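FHA domain-containing protein FhaA (PDB 3PO8) regulates cell growth and peptidoglycan synthesis in Mycobacterium tuberculosis, its FHA domain binding phosphorylated MviN and the phosphorylated kinase PknB. Local coordinates at residues 3-7 with 51-55; 19-23 with 48-52. All coordinates share one frame; numbering follows the deposited sequence.

Contact 1 packs one sheet of the beta sandwich against the other; contact 2 is where the chain crosses between them and pairs with strand 47-51. Their centres lie about 7 Å apart on the same side of the domain's centre. Along the chain, strand 4-10 comes first, then the 19-23 connection from strand 17-19 of its sheet to strand 23-28 of the other, then the end of strand 47-51, where both contacts finish. Trp-51, one of two residues common to both, takes part in each: contact 1 meets the far end of its indole, contact 2 the near end and the backbone. Val-6 O and Leu-20 N, 2.9 Å apart, probably hydrogen-bond. Here the two sheets of the phosphothreonine-dependent FHA domain meet.

Contact 1: residues 3-7 with 51-55; sequences GTSVT and WDGQV
At this end of the FHA beta sandwich the first strand, 4-10, of one sheet packs against the loop between strands 47-51 and 56-60 of the other, with the indole of Trp-51 filling the joint. CG of Trp-51 stands anti to the backbone N (chi1 177°), which carries the ring out toward the first strand. Val-6 lays CG2 over one face in a CH-pi contact, 3.8 Å from the centroid of the six-membered ring, while the opposite face is roofed by the loop itself, Gly-53 N above its centre and Gln-54 N nearer the rim. Thr-4 O comes in at the ring edge, near its plane, 3.3 Å from Trp-51 CZ2; Thr-4 CG2 approaches CH2.

Polar groups meet through water. One water donates a hydrogen bond to Thr-4 O and accepts one from Trp-51 NE1; a second links Thr-4 N with Gly-53 O; a third joins Thr-4 OG1 to Gln-54 O. Asp-52 OD1 accepts from Gln-54 N at 2.9 Å, from above the carboxylate plane, an Asx turn, and completes an Asx motif by accepting from Val-55 N at 2.8 Å in an almost straight bond (178°), nearly along the C-O axis.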
ATOM      1  N   GLY A   3     -11.567   7.654  15.884  1.00 26.54           N
ATOM      2  CA  GLY A   3     -10.318   7.159  15.239  1.00 24.98           C
ATOM      3  C   GLY A   3     -10.656   6.305  14.031  1.00 23.80           C
ATOM      4  O   GLY A   3     -11.788   5.838  13.871  1.00 23.68           O
ATOM      5  N   THR A   4      -9.655   6.120  13.178  1.00 21.42           N
ATOM      6  CA  THR A   4      -9.807   5.401  11.922  1.00 20.70           C
ATOM      7  C   THR A   4      -8.704   4.383  11.826  1.00 18.70           C
ATOM      8  O   THR A   4      -7.635   4.545  12.407  1.00 16.84           O
ATOM      9  CB  THR A   4      -9.662   6.366  10.710  1.00 20.76           C
ATOM     10  OG1 THR A   4     -10.614   7.427  10.842  1.00 24.35           O
ATOM     11  CG2 THR A   4      -9.845   5.628   9.364  1.00 23.03           C
ATOM     12  N   SER A   5      -8.973   3.328  11.074  1.00 17.34           N
ATOM     13  CA  SER A   5      -7.951   2.394  10.706  1.00 17.58           C
ATOM     14  C   SER A   5      -8.038   2.140   9.219  1.00 15.78           C
ATOM     15  O   SER A   5      -9.069   2.299   8.595  1.00 15.09           O
ATOM     16  CB  SER A   5      -8.123   1.102  11.481  1.00 18.88           C
ATOM     17  OG  SER A   5      -7.195   0.135  11.037  1.00 22.74           O
ATOM     18  N   VAL A   6      -6.917   1.738   8.652  1.00 13.50           N
ATOM     19  CA  VAL A   6      -6.838   1.479   7.227  1.00 13.46           C
ATOM     20  C   VAL A   6      -6.318   0.076   7.010  1.00 12.48           C
ATOM     21  O   VAL A   6      -5.321  -0.332   7.626  1.00 12.84           O
ATOM     22  CB  VAL A   6      -5.874   2.457   6.500  1.00 12.19           C
ATOM     23  CG1 VAL A   6      -5.753   2.071   5.001  1.00 13.11           C
ATOM     24  CG2 VAL A   6      -6.337   3.903   6.654  1.00 14.30           C
ATOM     25  N   THR A   7      -7.000  -0.659   6.144  1.00 12.37           N
ATOM     26  CA  THR A   7      -6.543  -1.969   5.708  1.00 12.93           C
ATOM     27  C   THR A   7      -6.196  -1.985   4.246  1.00 12.30           C
ATOM     28  O   THR A   7      -6.789  -1.282   3.411  1.00 13.38           O
ATOM     29  CB  THR A   7      -7.558  -3.085   5.986  1.00 13.44           C
ATOM     30  OG1 THR A   7      -8.807  -2.761   5.364  1.00 15.09           O
ATOM     31  CG2 THR A   7      -7.731  -3.256   7.456  1.00 16.14           C
ATOM     32  N   TRP A  51       1.124   6.842   7.997  1.00 10.77           N
ATOM     33  CA  TRP A  51      -0.170   6.904   8.661  1.00 11.32           C
ATOM     34  C   TRP A  51      -0.053   7.590  10.016  1.00 12.74           C
ATOM     35  O   TRP A  51       0.790   7.233  10.813  1.00 12.80           O
ATOM     36  CB  TRP A  51      -0.670   5.475   8.851  1.00 11.35           C
ATOM     37  CG  TRP A  51      -1.963   5.317   9.584  1.00 11.68           C
ATOM     38  CD1 TRP A  51      -2.154   4.608  10.730  1.00 14.10           C
ATOM     39  CD2 TRP A  51      -3.249   5.824   9.208  1.00 11.89           C
ATOM     40  NE1 TRP A  51      -3.472   4.659  11.098  1.00 15.52           N
ATOM     41  CE2 TRP A  51      -4.167   5.381  10.167  1.00 14.73           C
ATOM     42  CE3 TRP A  51      -3.715   6.623   8.150  1.00 11.94           C
ATOM     43  CZ2 TRP A  51      -5.513   5.723  10.117  1.00 14.10           C
ATOM     44  CZ3 TRP A  51      -5.061   6.934   8.083  1.00 13.26           C
ATOM     45  CH2 TRP A  51      -5.944   6.488   9.070  1.00 14.65           C
ATOM     46  N   ASP A  52      -0.922   8.554  10.288  1.00 15.23           N
ATOM     47  CA  ASP A  52      -0.911   9.225  11.591  1.00 17.16           C
ATOM     48  C   ASP A  52      -2.229   9.039  12.320  1.00 17.59           C
ATOM     49  O   ASP A  52      -2.560   9.836  13.197  1.00 19.62           O
ATOM     50  CB  ASP A  52      -0.668  10.714  11.409  1.00 17.78           C
ATOM     51  CG  ASP A  52      -1.882  11.428  10.832  1.00 19.55           C
ATOM     52  OD1 ASP A  52      -2.719  10.745  10.189  1.00 15.50           O
ATOM     53  OD2 ASP A  52      -1.997  12.664  11.017  1.00 23.99           O
ATOM     54  N   GLY A  53      -2.994   8.014  11.970  1.00 17.91           N
ATOM     55  CA  GLY A  53      -4.330   7.805  12.534  1.00 18.06           C
ATOM     56  C   GLY A  53      -5.483   8.548  11.868  1.00 18.47           C
ATOM     57  O   GLY A  53      -6.654   8.345  12.218  1.00 19.47           O
ATOM     58  N   GLN A  54      -5.171   9.410  10.914  1.00 18.56           N
ATOM     59  CA  GLN A  54      -6.170  10.208  10.242  1.00 18.40           C
ATOM     60  C   GLN A  54      -6.000  10.192   8.730  1.00 16.97           C
ATOM     61  O   GLN A  54      -6.960   9.979   8.003  1.00 18.01           O
ATOM     62  CB  GLN A  54      -6.077  11.650  10.718  1.00 19.44           C
ATOM     63  CG  GLN A  54      -6.484  11.843  12.161  1.00 23.44           C
ATOM     64  CD  GLN A  54      -7.987  11.974  12.331  1.00 29.70           C
ATOM     65  OE1 GLN A  54      -8.746  11.035  12.059  1.00 33.94           O
ATOM     66  NE2 GLN A  54      -8.428  13.145  12.796  1.00 32.00           N
ATOM     67  N   VAL A  55      -4.770  10.445   8.285  1.00 14.95           N
ATOM     68  CA  VAL A  55      -4.426  10.597   6.879  1.00 14.53           C
ATOM     69  C   VAL A  55      -3.382   9.571   6.488  1.00 12.58           C
ATOM     70  O   VAL A  55      -2.404   9.404   7.204  1.00 12.55           O
ATOM     71  CB  VAL A  55      -3.847  12.010   6.642  1.00 14.29           C
ATOM     72  CG1 VAL A  55      -3.248  12.149   5.222  1.00 15.71           C
ATOM     73  CG2 VAL A  55      -4.927  13.061   6.911  1.00 16.91           C
TER
HETATM   74  O   HOH W   1      -5.225   3.217  12.901  1.00 18.61           O
HETATM   75  O   HOH W   2      -7.086   6.791  14.284  1.00 23.93           O
HETATM   76  O   HOH W   3      -9.339   9.334   9.181  1.00 35.23           O

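Contact 2: residues 19-23 with 48-52; sequences QLREG and EIRWD
Over one face of the Trp-51 indole, the same face that Val-6 meets, opposite Gly-53, lies Leu-20, its CB 4.3 Å from the centroid of the five-membered ring in a CH-pi contact; at the edge, the peptide between Arg-21 and Glu-22 places its carbonyl carbon and N in the ring plane. Arg-21 O also sits 3.5 Å from Trp-51 CB, so the crossing backbone follows the root of the indole. With CG anti to the carbonyl carbon (chi1 -61°), Leu-20 turns its branched end past the ring: CD1 reaches Ile-49 CG2 at 3.6 Å and touches Trp-51 CB, the leucine crossing both side chains at about a right angle.

Gly-23 and Trp-51 form an antiparallel hydrogen-bonded pair. Gly-23 N gives to Trp-51 O at 2.9 Å, nearly straight (170°) and in the carbonyl plane, and Trp-51 N returns a bond to Gly-23 O. CA-H...O contacts flank them, Glu-22 CA to Trp-51 O and Arg-50 CA to Gly-23 O. This pairing begins strand 23-28 alongside 47-51, and Asn-25 ND2 hydrogen-bonds to both Arg-21 O and Ile-49 O. Leu-20 also touches Val-6 of strand 4-10, where the 19-23 connection passes between sheets.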
ATOM      1  N   GLN A  19      -2.906  -4.237   8.095  1.00 13.21           N
ATOM      2  CA  GLN A  19      -3.460  -3.066   8.740  1.00 13.32           C
ATOM      3  C   GLN A  19      -2.361  -2.047   8.987  1.00 13.00           C
ATOM      4  O   GLN A  19      -1.355  -2.368   9.593  1.00 12.90           O
ATOM      5  CB  GLN A  19      -4.148  -3.445  10.048  1.00 14.70           C
ATOM      6  CG  GLN A  19      -4.912  -2.297  10.660  1.00 16.92           C
ATOM      7  CD  GLN A  19      -5.945  -2.733  11.657  1.00 22.10           C
ATOM      8  OE1 GLN A  19      -5.817  -2.453  12.838  1.00 28.43           O
ATOM      9  NE2 GLN A  19      -6.975  -3.423  11.188  1.00 25.31           N
ATOM     10  N   LEU A  20      -2.583  -0.806   8.556  1.00 11.81           N
ATOM     11  CA  LEU A  20      -1.556   0.215   8.724  1.00 12.11           C
ATOM     12  C   LEU A  20      -1.277   0.448  10.190  1.00 12.56           C
ATOM     13  O   LEU A  20      -2.208   0.496  11.025  1.00 13.57           O
ATOM     14  CB  LEU A  20      -1.928   1.556   8.099  1.00 12.10           C
ATOM     15  CG  LEU A  20      -2.177   1.598   6.604  1.00 11.48           C
ATOM     16  CD1 LEU A  20      -2.355   3.031   6.150  1.00 12.35           C
ATOM     17  CD2 LEU A  20      -1.043   0.954   5.860  1.00 11.66           C
ATOM     18  N   ARG A  21      -0.007   0.624  10.500  1.00 13.42           N
ATOM     19  CA  ARG A  21       0.416   1.086  11.812  1.00 14.76           C
ATOM     20  C   ARG A  21       0.803   2.549  11.728  1.00 14.80           C
ATOM     21  O   ARG A  21       1.137   3.056  10.656  1.00 13.13           O
ATOM     22  CB  ARG A  21       1.631   0.278  12.270  1.00 15.09           C
ATOM     23  CG  ARG A  21       1.404  -1.238  12.294  1.00 20.38           C
ATOM     24  CD  ARG A  21       2.652  -2.022  12.701  1.00 27.34           C
ATOM     25  NE  ARG A  21       3.035  -3.041  11.717  1.00 31.39           N
ATOM     26  CZ  ARG A  21       4.233  -3.629  11.659  1.00 34.59           C
ATOM     27  NH1 ARG A  21       5.197  -3.316  12.524  1.00 36.17           N
ATOM     28  NH2 ARG A  21       4.478  -4.534  10.725  1.00 35.96           N
ATOM     29  N   GLU A  22       0.781   3.236  12.856  1.00 14.81           N
ATOM     30  CA  GLU A  22       1.256   4.601  12.909  1.00 15.52           C
ATOM     31  C   GLU A  22       2.710   4.636  12.462  1.00 15.20           C
ATOM     32  O   GLU A  22       3.522   3.788  12.823  1.00 17.02           O
ATOM     33  CB  GLU A  22       1.112   5.137  14.339  1.00 16.71           C
ATOM     34  CG  GLU A  22       1.528   6.571  14.516  1.00 20.56           C
ATOM     35  CD  GLU A  22       1.257   7.080  15.912  1.00 23.61           C
ATOM     36  OE1 GLU A  22       0.295   6.592  16.562  1.00 27.90           O
ATOM     37  OE2 GLU A  22       2.023   7.974  16.348  1.00 24.92           O
ATOM     38  N   GLY A  23       3.026   5.622  11.633  1.00 14.06           N
ATOM     39  CA  GLY A  23       4.349   5.789  11.119  1.00 13.70           C
ATOM     40  C   GLY A  23       4.435   5.324   9.684  1.00 13.34           C
ATOM     41  O   GLY A  23       3.490   5.414   8.903  1.00 13.96           O
ATOM     42  N   GLU A  48       5.934   3.434   0.338  1.00 10.36           N
ATOM     43  CA  GLU A  48       5.640   3.607   1.735  1.00 11.90           C
ATOM     44  C   GLU A  48       4.280   4.215   1.889  1.00 10.40           C
ATOM     45  O   GLU A  48       3.863   5.009   1.070  1.00 11.29           O
ATOM     46  CB  GLU A  48       6.706   4.478   2.400  1.00 13.76           C
ATOM     47  CG  GLU A  48       6.613   5.945   2.224  1.00 17.57           C
ATOM     48  CD  GLU A  48       7.463   6.743   3.244  1.00 19.96           C
ATOM     49  OE1 GLU A  48       7.774   6.252   4.375  1.00 23.72           O
ATOM     50  OE2 GLU A  48       7.794   7.885   2.883  1.00 26.53           O
ATOM     51  N   ILE A  49       3.579   3.829   2.940  1.00  9.78           N
ATOM     52  CA  ILE A  49       2.355   4.504   3.333  1.00 10.02           C
ATOM     53  C   ILE A  49       2.596   5.035   4.729  1.00  9.38           C
ATOM     54  O   ILE A  49       2.904   4.271   5.644  1.00 11.64           O
ATOM     55  CB  ILE A  49       1.114   3.627   3.296  1.00 10.11           C
ATOM     56  CG1 ILE A  49       0.871   3.138   1.865  1.00 11.10           C
ATOM     57  CG2 ILE A  49      -0.094   4.424   3.761  1.00 12.53           C
ATOM     58  CD1 ILE A  49      -0.162   2.036   1.678  1.00 11.89           C
ATOM     59  N   ARG A  50       2.473   6.348   4.869  1.00  9.25           N
ATOM     60  CA  ARG A  50       2.656   7.044   6.130  1.00  9.78           C
ATOM     61  C   ARG A  50       1.305   7.297   6.761  1.00  9.93           C
ATOM     62  O   ARG A  50       0.456   7.887   6.127  1.00 11.11           O
ATOM     63  CB  ARG A  50       3.408   8.335   5.877  1.00  9.98           C
ATOM     64  CG  ARG A  50       4.798   8.036   5.295  1.00 12.37           C
ATOM     65  CD  ARG A  50       5.741   9.225   5.274  1.00 14.86           C
ATOM     66  NE  ARG A  50       5.164  10.382   4.620  1.00 16.10           N
ATOM     67  CZ  ARG A  50       5.355  10.732   3.348  1.00 20.58           C
ATOM     68  NH1 ARG A  50       6.102  10.009   2.538  1.00 22.14           N
ATOM     69  NH2 ARG A  50       4.768  11.821   2.880  1.00 21.80           N
ATOM     70  N   TRP A  51       1.124   6.842   7.997  1.00 10.77           N
ATOM     71  CA  TRP A  51      -0.170   6.904   8.661  1.00 11.32           C
ATOM     72  C   TRP A  51      -0.053   7.590  10.016  1.00 12.74           C
ATOM     73  O   TRP A  51       0.790   7.233  10.813  1.00 12.80           O
ATOM     74  CB  TRP A  51      -0.670   5.475   8.851  1.00 11.35           C
ATOM     75  CG  TRP A  51      -1.963   5.317   9.584  1.00 11.68           C
ATOM     76  CD1 TRP A  51      -2.154   4.608  10.730  1.00 14.10           C
ATOM     77  CD2 TRP A  51      -3.249   5.824   9.208  1.00 11.89           C
ATOM     78  NE1 TRP A  51      -3.472   4.659  11.098  1.00 15.52           N
ATOM     79  CE2 TRP A  51      -4.167   5.381  10.167  1.00 14.73           C
ATOM     80  CE3 TRP A  51      -3.715   6.623   8.150  1.00 11.94           C
ATOM     81  CZ2 TRP A  51      -5.513   5.723  10.117  1.00 14.10           C
ATOM     82  CZ3 TRP A  51      -5.061   6.934   8.083  1.00 13.26           C
ATOM     83  CH2 TRP A  51      -5.944   6.488   9.070  1.00 14.65           C
ATOM     84  N   ASP A  52      -0.922   8.554  10.288  1.00 15.23           N
ATOM     85  CA  ASP A  52      -0.911   9.225  11.591  1.00 17.16           C
ATOM     86  C   ASP A  52      -2.229   9.039  12.320  1.00 17.59           C
ATOM     87  O   ASP A  52      -2.560   9.836  13.197  1.00 19.62           O
ATOM     88  CB  ASP A  52      -0.668  10.714  11.409  1.00 17.78           C
ATOM     89  CG  ASP A  52      -1.882  11.428  10.832  1.00 19.55           C
ATOM     90  OD1 ASP A  52      -2.719  10.745  10.189  1.00 15.50           O
ATOM     91  OD2 ASP A  52      -1.997  12.664  11.017  1.00 23.99           O
TER